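Local structure of glucose-6-phosphate isomerase like protein (Thermus thermophilus, 1WIW) at residues Val91-Val94 with Gly99-Val102; Thr64-Glu69 with Leu115-Leu120; Leu11-Gly16 with Thr265-Ala270. The protein probably binds phosphorylated sugars and may interconvert aldose and ketose phosphates, as glucose- and mannose-phosphate isomerases of the PGI/PMI family do. All coordinates share one frame; numbering follows the deposited sequence.

From the N terminus, the chain first passes 11-16, just ahead of helix 17-23; this segment finds its partner only at 265-270, so interaction 3 closes a loop that spans most of the chain and encloses both other contacts. Within it, strand 64-69 meets helix segment 115-120 in interaction 2, and inside that smaller loop 91-94 is joined, after a short loop, by 99-102 in interaction 1, with a parallel bridge. No loops cross. Interactions 1 and 2 share the four-stranded parallel sheet, with centres about 10 Å apart, and R93 and E69 form a salt bridge between them. Interaction 3 lies about 18 Å from interaction 2 between nearest atoms and ties the N-terminal segment to the C-terminal SIS domain.

Interaction 1: residues Val91-Val94 with Gly99-Val102; sequences VVRV and GVEV
R93 and V94 meet V100 to V102 where strand segment 91-94 and segment 99-102 run with their end-to-end directions 79° apart, joined by a parallel bridge between V94 and V102. R93 O receives two backbone donors: V102 N, at 3.0 Å and in the carbonyl plane, and E101 N, at 2.8 Å, tilted from that plane and less straight. V94 CA also makes a C-H...O contact with V102 O at 3.2 Å. The two bridged valines send their side chains to the same face of the sheet, with V94 CG2 3.8 Å from V102 CB. Each holds CG1 anti to its own backbone N (chi1 -176° and -178°), which sets like methyl against like, and F117 of helix 110-121 touches both. The R93 chain, bent at chi3, brings its guanidinium beside G99 and V100, with V100 N 4.0 Å above one face near the rim; R93 NE is salt-bridged to E69. E101 reaches out extended past V92, which its carboxylate touches at CG1, and OE2 pairs with R90. One water joins V91 O (2.7 Å) to E101 OE1 (2.6 Å), while a second links R93 N to E101 OE1. After a short loop the chain thus adds strand 102-103 alongside 90-95, as the outermost strand on that side, within this chain, of the parallel sheet in the N-terminal SIS-type α/β domain.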
loop_
_atom_site.group_PDB
_atom_site.type_symbol
_atom_site.label_atom_id
_atom_site.label_comp_id
_atom_site.label_asym_id
_atom_site.label_seq_id
_atom_site.Cartn_x
_atom_site.Cartn_y
_atom_site.Cartn_z
ATOM N N VAL B 91 -24.418 -3.352 15.340
ATOM C CA VAL B 91 -23.166 -2.619 15.211
ATOM C C VAL B 91 -22.478 -2.417 16.555
ATOM O O VAL B 91 -23.080 -1.916 17.505
ATOM C CB VAL B 91 -23.393 -1.235 14.568
ATOM C CG1 VAL B 91 -22.069 -0.493 14.443
ATOM C CG2 VAL B 91 -24.041 -1.396 13.204
ATOM N N VAL B 92 -21.212 -2.819 16.626
ATOM C CA VAL B 92 -20.425 -2.658 17.841
ATOM C C VAL B 92 -19.217 -1.789 17.519
ATOM O O VAL B 92 -18.307 -2.211 16.805
ATOM C CB VAL B 92 -19.942 -4.012 18.396
ATOM C CG1 VAL B 92 -19.050 -3.780 19.605
ATOM C CG2 VAL B 92 -21.137 -4.868 18.789
ATOM N N ARG B 93 -19.225 -0.572 18.053
ATOM C CA ARG B 93 -18.155 0.389 17.829
ATOM C C ARG B 93 -17.016 0.214 18.821
ATOM O O ARG B 93 -17.215 0.285 20.035
ATOM C CB ARG B 93 -18.704 1.812 17.941
ATOM C CG ARG B 93 -19.809 2.151 16.952
ATOM C CD ARG B 93 -20.383 3.524 17.265
ATOM N NE ARG B 93 -19.358 4.562 17.191
ATOM C CZ ARG B 93 -19.465 5.764 17.748
ATOM N NH1 ARG B 93 -20.556 6.090 18.428
ATOM N NH2 ARG B 93 -18.478 6.641 17.625
ATOM N N VAL B 94 -15.821 -0.010 18.286
ATOM C CA VAL B 94 -14.622 -0.196 19.090
ATOM C C VAL B 94 -13.598 0.848 18.649
ATOM O O VAL B 94 -13.172 0.847 17.494
ATOM C CB VAL B 94 -14.031 -1.606 18.869
ATOM C CG1 VAL B 94 -12.851 -1.823 19.777
ATOM C CG2 VAL B 94 -15.095 -2.659 19.114
ATOM N N GLY B 99 -17.814 8.083 22.322
ATOM C CA GLY B 99 -19.089 7.467 22.004
ATOM C C GLY B 99 -19.076 5.986 21.646
ATOM O O GLY B 99 -20.137 5.409 21.398
ATOM N N VAL B 100 -17.899 5.365 21.623
ATOM C CA VAL B 100 -17.793 3.948 21.277
ATOM C C VAL B 100 -18.265 3.024 22.390
ATOM O O VAL B 100 -18.337 3.423 23.550
ATOM C CB VAL B 100 -16.341 3.562 20.916
ATOM C CG1 VAL B 100 -15.853 4.417 19.760
ATOM C CG2 VAL B 100 -15.435 3.723 22.128
ATOM N N GLU B 101 -18.577 1.782 22.026
ATOM C CA GLU B 101 -19.045 0.784 22.983
ATOM C C GLU B 101 -17.874 0.105 23.703
ATOM O O GLU B 101 -17.972 -0.241 24.881
ATOM C CB GLU B 101 -19.899 -0.270 22.266
ATOM C CG GLU B 101 -20.629 -1.222 23.205
ATOM C CD GLU B 101 -21.558 -2.179 22.472
ATOM O OE1 GLU B 101 -22.376 -1.703 21.654
ATOM O OE2 GLU B 101 -21.476 -3.404 22.719
ATOM N N VAL B 102 -16.774 -0.094 22.982
ATOM C CA VAL B 102 -15.575 -0.712 23.542
ATOM C C VAL B 102 -14.409 0.244 23.285
ATOM O O VAL B 102 -14.082 0.554 22.138
ATOM C CB VAL B 102 -15.292 -2.076 22.886
ATOM C CG1 VAL B 102 -14.076 -2.724 23.530
ATOM C CG2 VAL B 102 -16.505 -2.977 23.037
HETATM O O HOH W 1 -21.566 0.457 19.507
HETATM O O HOH W 2 -24.081 -2.599 19.878
#

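Interaction 2: residues Thr64-Glu69 with Leu115-Leu120; sequences TLFLLE and LRFLLL
Helix-on-sheet packing of an α/β domain brings F66 and L68 of strand 64-70 against F117 and L118 of helix 110-121. The axes of the two short segments run antiparallel at 173°, 11.1 Å apart at their closest. F66 and F117 form an offset edge-to-face pair, the edge of F117 toward the face of F66, with ring planes at 88° and centroids 5.9 Å apart; F117 CE1 comes obliquely upon F66 CE1 at 3.9 Å. With CG anti to its carbonyl carbon (chi1 -68°), F66 carries its ring toward the helix, where L118 CD2 meets F66 CD2 at 3.8 Å as the two side chains slide past each other in opposite directions. L118 spends its other methyl on L68; the two leucines reach toward each other tip to tip, CD1 to CD1 at 3.7 Å. This layer covers one side of the parallel sheet of the N-terminal SIS domain, where V92 touches F66, and V94 of the same neighbouring strand touches L68. An alanine in place of F66 would leave the F117 edge and L118 CD2 without their ring and would probably open a gap between strand and helix. T64 CG2 lies 3.7 Å above one face of the F66 ring, toward its rim, and Y35 makes a further edge-to-face pair with F66.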
loop_
_atom_site.group_PDB
_atom_site.type_symbol
_atom_site.label_atom_id
_atom_site.label_comp_id
_atom_site.label_asym_id
_atom_site.label_seq_id
_atom_site.Cartn_x
_atom_site.Cartn_y
_atom_site.Cartn_z
ATOM N N THR B 64 -23.374 -9.618 14.017
ATOM C CA THR B 64 -22.649 -8.484 14.570
ATOM C C THR B 64 -21.618 -7.930 13.596
ATOM O O THR B 64 -20.896 -8.677 12.934
ATOM C CB THR B 64 -21.903 -8.865 15.868
ATOM O OG1 THR B 64 -22.832 -9.379 16.828
ATOM C CG2 THR B 64 -21.206 -7.650 16.455
ATOM N N LEU B 65 -21.559 -6.606 13.521
ATOM C CA LEU B 65 -20.605 -5.924 12.662
ATOM C C LEU B 65 -19.712 -5.111 13.587
ATOM O O LEU B 65 -20.177 -4.191 14.258
ATOM C CB LEU B 65 -21.333 -5.006 11.673
ATOM C CG LEU B 65 -20.530 -4.136 10.692
ATOM C CD1 LEU B 65 -19.893 -2.975 11.431
ATOM C CD2 LEU B 65 -19.473 -4.973 9.983
ATOM N N PHE B 66 -18.436 -5.477 13.647
ATOM C CA PHE B 66 -17.490 -4.764 14.490
ATOM C C PHE B 66 -16.877 -3.617 13.699
ATOM O O PHE B 66 -16.184 -3.829 12.704
ATOM C CB PHE B 66 -16.395 -5.711 14.977
ATOM C CG PHE B 66 -16.885 -6.749 15.939
ATOM C CD1 PHE B 66 -17.280 -6.394 17.224
ATOM C CD2 PHE B 66 -16.966 -8.083 15.557
ATOM C CE1 PHE B 66 -17.755 -7.353 18.117
ATOM C CE2 PHE B 66 -17.439 -9.052 16.443
ATOM C CZ PHE B 66 -17.835 -8.685 17.724
ATOM N N LEU B 67 -17.152 -2.400 14.149
ATOM C CA LEU B 67 -16.643 -1.198 13.497
ATOM C C LEU B 67 -15.441 -0.730 14.311
ATOM O O LEU B 67 -15.606 -0.129 15.366
ATOM C CB LEU B 67 -17.739 -0.131 13.495
ATOM C CG LEU B 67 -17.862 0.820 12.306
ATOM C CD1 LEU B 67 -17.921 0.027 11.010
ATOM C CD2 LEU B 67 -19.121 1.670 12.475
ATOM N N LEU B 68 -14.235 -1.019 13.825
ATOM C CA LEU B 68 -13.014 -0.642 14.536
ATOM C C LEU B 68 -12.592 0.781 14.180
ATOM O O LEU B 68 -11.792 0.997 13.265
ATOM C CB LEU B 68 -11.894 -1.639 14.203
ATOM C CG LEU B 68 -12.311 -3.115 14.264
ATOM C CD1 LEU B 68 -11.098 -4.014 14.062
ATOM C CD2 LEU B 68 -12.965 -3.412 15.605
ATOM N N GLU B 69 -13.134 1.744 14.919
ATOM C CA GLU B 69 -12.863 3.158 14.685
ATOM C C GLU B 69 -11.542 3.610 15.291
ATOM O O GLU B 69 -11.518 4.270 16.336
ATOM C CB GLU B 69 -14.010 3.995 15.251
ATOM C CG GLU B 69 -15.366 3.540 14.752
ATOM C CD GLU B 69 -16.513 4.372 15.292
ATOM O OE1 GLU B 69 -17.676 4.041 14.973
ATOM O OE2 GLU B 69 -16.256 5.349 16.028
ATOM N N LEU B 115 -6.960 -6.611 17.544
ATOM C CA LEU B 115 -6.965 -8.005 17.098
ATOM C C LEU B 115 -7.347 -8.956 18.227
ATOM O O LEU B 115 -8.157 -9.867 18.035
ATOM C CB LEU B 115 -5.592 -8.402 16.541
ATOM C CG LEU B 115 -5.476 -9.873 16.105
ATOM C CD1 LEU B 115 -6.464 -10.179 14.988
ATOM C CD2 LEU B 115 -4.069 -10.153 15.652
ATOM N N ARG B 116 -6.758 -8.738 19.400
ATOM C CA ARG B 116 -7.042 -9.562 20.570
ATOM C C ARG B 116 -8.541 -9.550 20.866
ATOM O O ARG B 116 -9.143 -10.589 21.140
ATOM C CB ARG B 116 -6.254 -9.041 21.776
ATOM C CG ARG B 116 -6.571 -9.723 23.112
ATOM C CD ARG B 116 -5.435 -9.489 24.107
ATOM N NE ARG B 116 -5.715 -10.016 25.442
ATOM C CZ ARG B 116 -6.431 -9.377 26.364
ATOM N NH1 ARG B 116 -6.637 -9.930 27.558
ATOM N NH2 ARG B 116 -6.937 -8.176 26.094
ATOM N N PHE B 117 -9.147 -8.371 20.794
ATOM C CA PHE B 117 -10.576 -8.252 21.049
ATOM C C PHE B 117 -11.374 -9.053 20.026
ATOM O O PHE B 117 -12.272 -9.809 20.397
ATOM C CB PHE B 117 -11.006 -6.782 21.018
ATOM C CG PHE B 117 -12.481 -6.578 21.240
ATOM C CD1 PHE B 117 -13.356 -6.484 20.160
ATOM C CD2 PHE B 117 -12.998 -6.498 22.532
ATOM C CE1 PHE B 117 -14.729 -6.308 20.365
ATOM C CE2 PHE B 117 -14.368 -6.324 22.748
ATOM C CZ PHE B 117 -15.234 -6.228 21.663
ATOM N N LEU B 118 -11.044 -8.896 18.744
ATOM C CA LEU B 118 -11.746 -9.623 17.683
ATOM C C LEU B 118 -11.624 -11.135 17.820
ATOM O O LEU B 118 -12.603 -11.858 17.645
ATOM C CB LEU B 118 -11.240 -9.205 16.297
ATOM C CG LEU B 118 -11.672 -7.836 15.770
ATOM C CD1 LEU B 118 -11.194 -7.657 14.334
ATOM C CD2 LEU B 118 -13.188 -7.727 15.823
ATOM N N LEU B 119 -10.429 -11.625 18.133
ATOM C CA LEU B 119 -10.250 -13.063 18.280
ATOM C C LEU B 119 -11.083 -13.587 19.449
ATOM O O LEU B 119 -11.717 -14.637 19.345
ATOM C CB LEU B 119 -8.769 -13.407 18.484
ATOM C CG LEU B 119 -7.830 -13.071 17.316
ATOM C CD1 LEU B 119 -6.429 -13.584 17.622
ATOM C CD2 LEU B 119 -8.350 -13.705 16.032
ATOM N N LEU B 120 -11.090 -12.852 20.557
ATOM C CA LEU B 120 -11.857 -13.254 21.732
ATOM C C LEU B 120 -13.359 -13.104 21.504
ATOM O O LEU B 120 -14.165 -13.804 22.126
ATOM C CB LEU B 120 -11.447 -12.423 22.949
ATOM C CG LEU B 120 -10.054 -12.672 23.529
ATOM C CD1 LEU B 120 -9.755 -11.650 24.608
ATOM C CD2 LEU B 120 -9.988 -14.073 24.102
#

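Interaction 3: residues Leu11-Gly16 with Thr265-Ala270; sequences LVDRTG and TAYYLA
D13 and Y267 cross at about a right angle, with the carboxylate and ring planes 69° apart, and the phenol hydroxyl ends on the acid. Y267 OH donates to D13 OD1 at 2.6 Å, meeting the oxygen from above the carboxylate plane, 44° out of it. Seen from the tyrosine, the carboxylate sits at the ring edge, near its plane, and D13 OD1 comes to 3.2 Å from Y267 CE1. The acid gets there because D13 carries CG anti to the backbone N (chi1 -176°), directing it at the helix. Y267 leaves helix 251-272 of the C-terminal SIS domain, its ring carried out so that OH reaches the segment before helix 17-23; the contact thus joins the N-terminal end of the chain to the C-terminal domain. D13 opens a type I turn closed by G16 N to D13 O at 3.1 Å, and G16 stands at the N-cap position. Both carboxylate oxygens have partners at the start of the helix, OD2 with L17 N and OD1 with A18 N; OD1 is therefore gripped by an amide and by the phenol together, and the helix end probably favours its negative charge. L17, A18 and L21 pack against Y267.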
loop_
_atom_site.group_PDB
_atom_site.type_symbol
_atom_site.label_atom_id
_atom_site.label_comp_id
_atom_site.label_asym_id
_atom_site.label_seq_id
_atom_site.Cartn_x
_atom_site.Cartn_y
_atom_site.Cartn_z
ATOM N N LEU B 11 16.828 8.174 28.042
ATOM C CA LEU B 11 16.179 9.307 28.701
ATOM C C LEU B 11 15.145 10.012 27.815
ATOM O O LEU B 11 14.170 10.570 28.313
ATOM C CB LEU B 11 17.235 10.311 29.176
ATOM C CG LEU B 11 18.124 9.781 30.308
ATOM C CD1 LEU B 11 19.270 10.731 30.583
ATOM C CD2 LEU B 11 17.271 9.575 31.555
ATOM N N VAL B 12 15.347 9.980 26.502
ATOM C CA VAL B 12 14.416 10.634 25.588
ATOM C C VAL B 12 13.055 9.915 25.518
ATOM O O VAL B 12 12.084 10.464 24.991
ATOM C CB VAL B 12 15.026 10.747 24.164
ATOM C CG1 VAL B 12 15.189 9.361 23.551
ATOM C CG2 VAL B 12 14.151 11.624 23.289
ATOM N N ASP B 13 12.994 8.697 26.056
ATOM C CA ASP B 13 11.760 7.902 26.076
ATOM C C ASP B 13 10.933 8.351 27.280
ATOM O O ASP B 13 10.665 7.569 28.194
ATOM C CB ASP B 13 12.091 6.405 26.209
ATOM C CG ASP B 13 10.855 5.516 26.136
ATOM O OD1 ASP B 13 10.969 4.310 26.449
ATOM O OD2 ASP B 13 9.771 6.016 25.761
ATOM N N ARG B 14 10.525 9.615 27.262
ATOM C CA ARG B 14 9.756 10.205 28.350
ATOM C C ARG B 14 8.455 9.510 28.756
ATOM O O ARG B 14 8.179 9.367 29.946
ATOM C CB ARG B 14 9.477 11.674 28.029
ATOM C CG ARG B 14 10.736 12.536 28.030
ATOM C CD ARG B 14 10.418 14.009 27.766
ATOM N NE ARG B 14 11.529 14.880 28.149
ATOM C CZ ARG B 14 11.531 16.204 28.011
ATOM N NH1 ARG B 14 10.479 16.826 27.491
ATOM N NH2 ARG B 14 12.585 16.910 28.403
ATOM N N THR B 15 7.658 9.077 27.787
ATOM C CA THR B 15 6.396 8.413 28.105
ATOM C C THR B 15 6.541 6.921 28.382
ATOM O O THR B 15 5.559 6.240 28.672
ATOM C CB THR B 15 5.357 8.615 26.983
ATOM O OG1 THR B 15 5.889 8.143 25.740
ATOM C CG2 THR B 15 5.002 10.084 26.851
ATOM N N GLY B 16 7.767 6.414 28.298
ATOM C CA GLY B 16 8.007 5.006 28.567
ATOM C C GLY B 16 7.363 4.008 27.619
ATOM O O GLY B 16 6.585 3.155 28.043
ATOM N N THR B 265 12.030 -2.608 16.909
ATOM C CA THR B 265 13.090 -2.099 16.049
ATOM C C THR B 265 12.891 -0.596 15.839
ATOM O O THR B 265 13.835 0.185 15.959
ATOM C CB THR B 265 13.087 -2.833 14.689
ATOM O OG1 THR B 265 13.319 -4.233 14.908
ATOM C CG2 THR B 265 14.170 -2.278 13.769
ATOM N N ALA B 266 11.656 -0.203 15.539
ATOM C CA ALA B 266 11.320 1.200 15.330
ATOM C C ALA B 266 11.622 1.992 16.603
ATOM O O ALA B 266 12.069 3.134 16.536
ATOM C CB ALA B 266 9.846 1.333 14.966
ATOM N N TYR B 267 11.371 1.374 17.757
ATOM C CA TYR B 267 11.625 2.003 19.056
ATOM C C TYR B 267 13.105 2.360 19.183
ATOM O O TYR B 267 13.460 3.499 19.515
ATOM C CB TYR B 267 11.239 1.044 20.191
ATOM C CG TYR B 267 11.625 1.524 21.582
ATOM C CD1 TYR B 267 10.854 2.469 22.264
ATOM C CD2 TYR B 267 12.789 1.063 22.195
ATOM C CE1 TYR B 267 11.238 2.947 23.529
ATOM C CE2 TYR B 267 13.183 1.534 23.455
ATOM C CZ TYR B 267 12.409 2.475 24.113
ATOM O OH TYR B 267 12.827 2.958 25.339
ATOM N N TYR B 268 13.962 1.371 18.933
ATOM C CA TYR B 268 15.406 1.569 19.007
ATOM C C TYR B 268 15.920 2.542 17.945
ATOM O O TYR B 268 16.854 3.301 18.203
ATOM C CB TYR B 268 16.132 0.222 18.891
ATOM C CG TYR B 268 15.959 -0.646 20.120
ATOM C CD1 TYR B 268 15.414 -1.931 20.027
ATOM C CD2 TYR B 268 16.303 -0.162 21.390
ATOM C CE1 TYR B 268 15.208 -2.718 21.177
ATOM C CE2 TYR B 268 16.103 -0.937 22.541
ATOM C CZ TYR B 268 15.553 -2.208 22.428
ATOM O OH TYR B 268 15.315 -2.951 23.567
ATOM N N LEU B 269 15.314 2.540 16.760
ATOM C CA LEU B 269 15.763 3.459 15.718
ATOM C C LEU B 269 15.523 4.900 16.168
ATOM O O LEU B 269 16.365 5.772 15.964
ATOM C CB LEU B 269 15.037 3.183 14.396
ATOM C CG LEU B 269 15.405 4.090 13.211
ATOM C CD1 LEU B 269 16.915 4.073 12.967
ATOM C CD2 LEU B 269 14.674 3.619 11.972
ATOM N N ALA B 270 14.370 5.154 16.783
ATOM C CA ALA B 270 14.064 6.493 17.274
ATOM C C ALA B 270 15.142 6.915 18.271
ATOM O O ALA B 270 15.623 8.053 18.233
ATOM C CB ALA B 270 12.694 6.513 17.949
#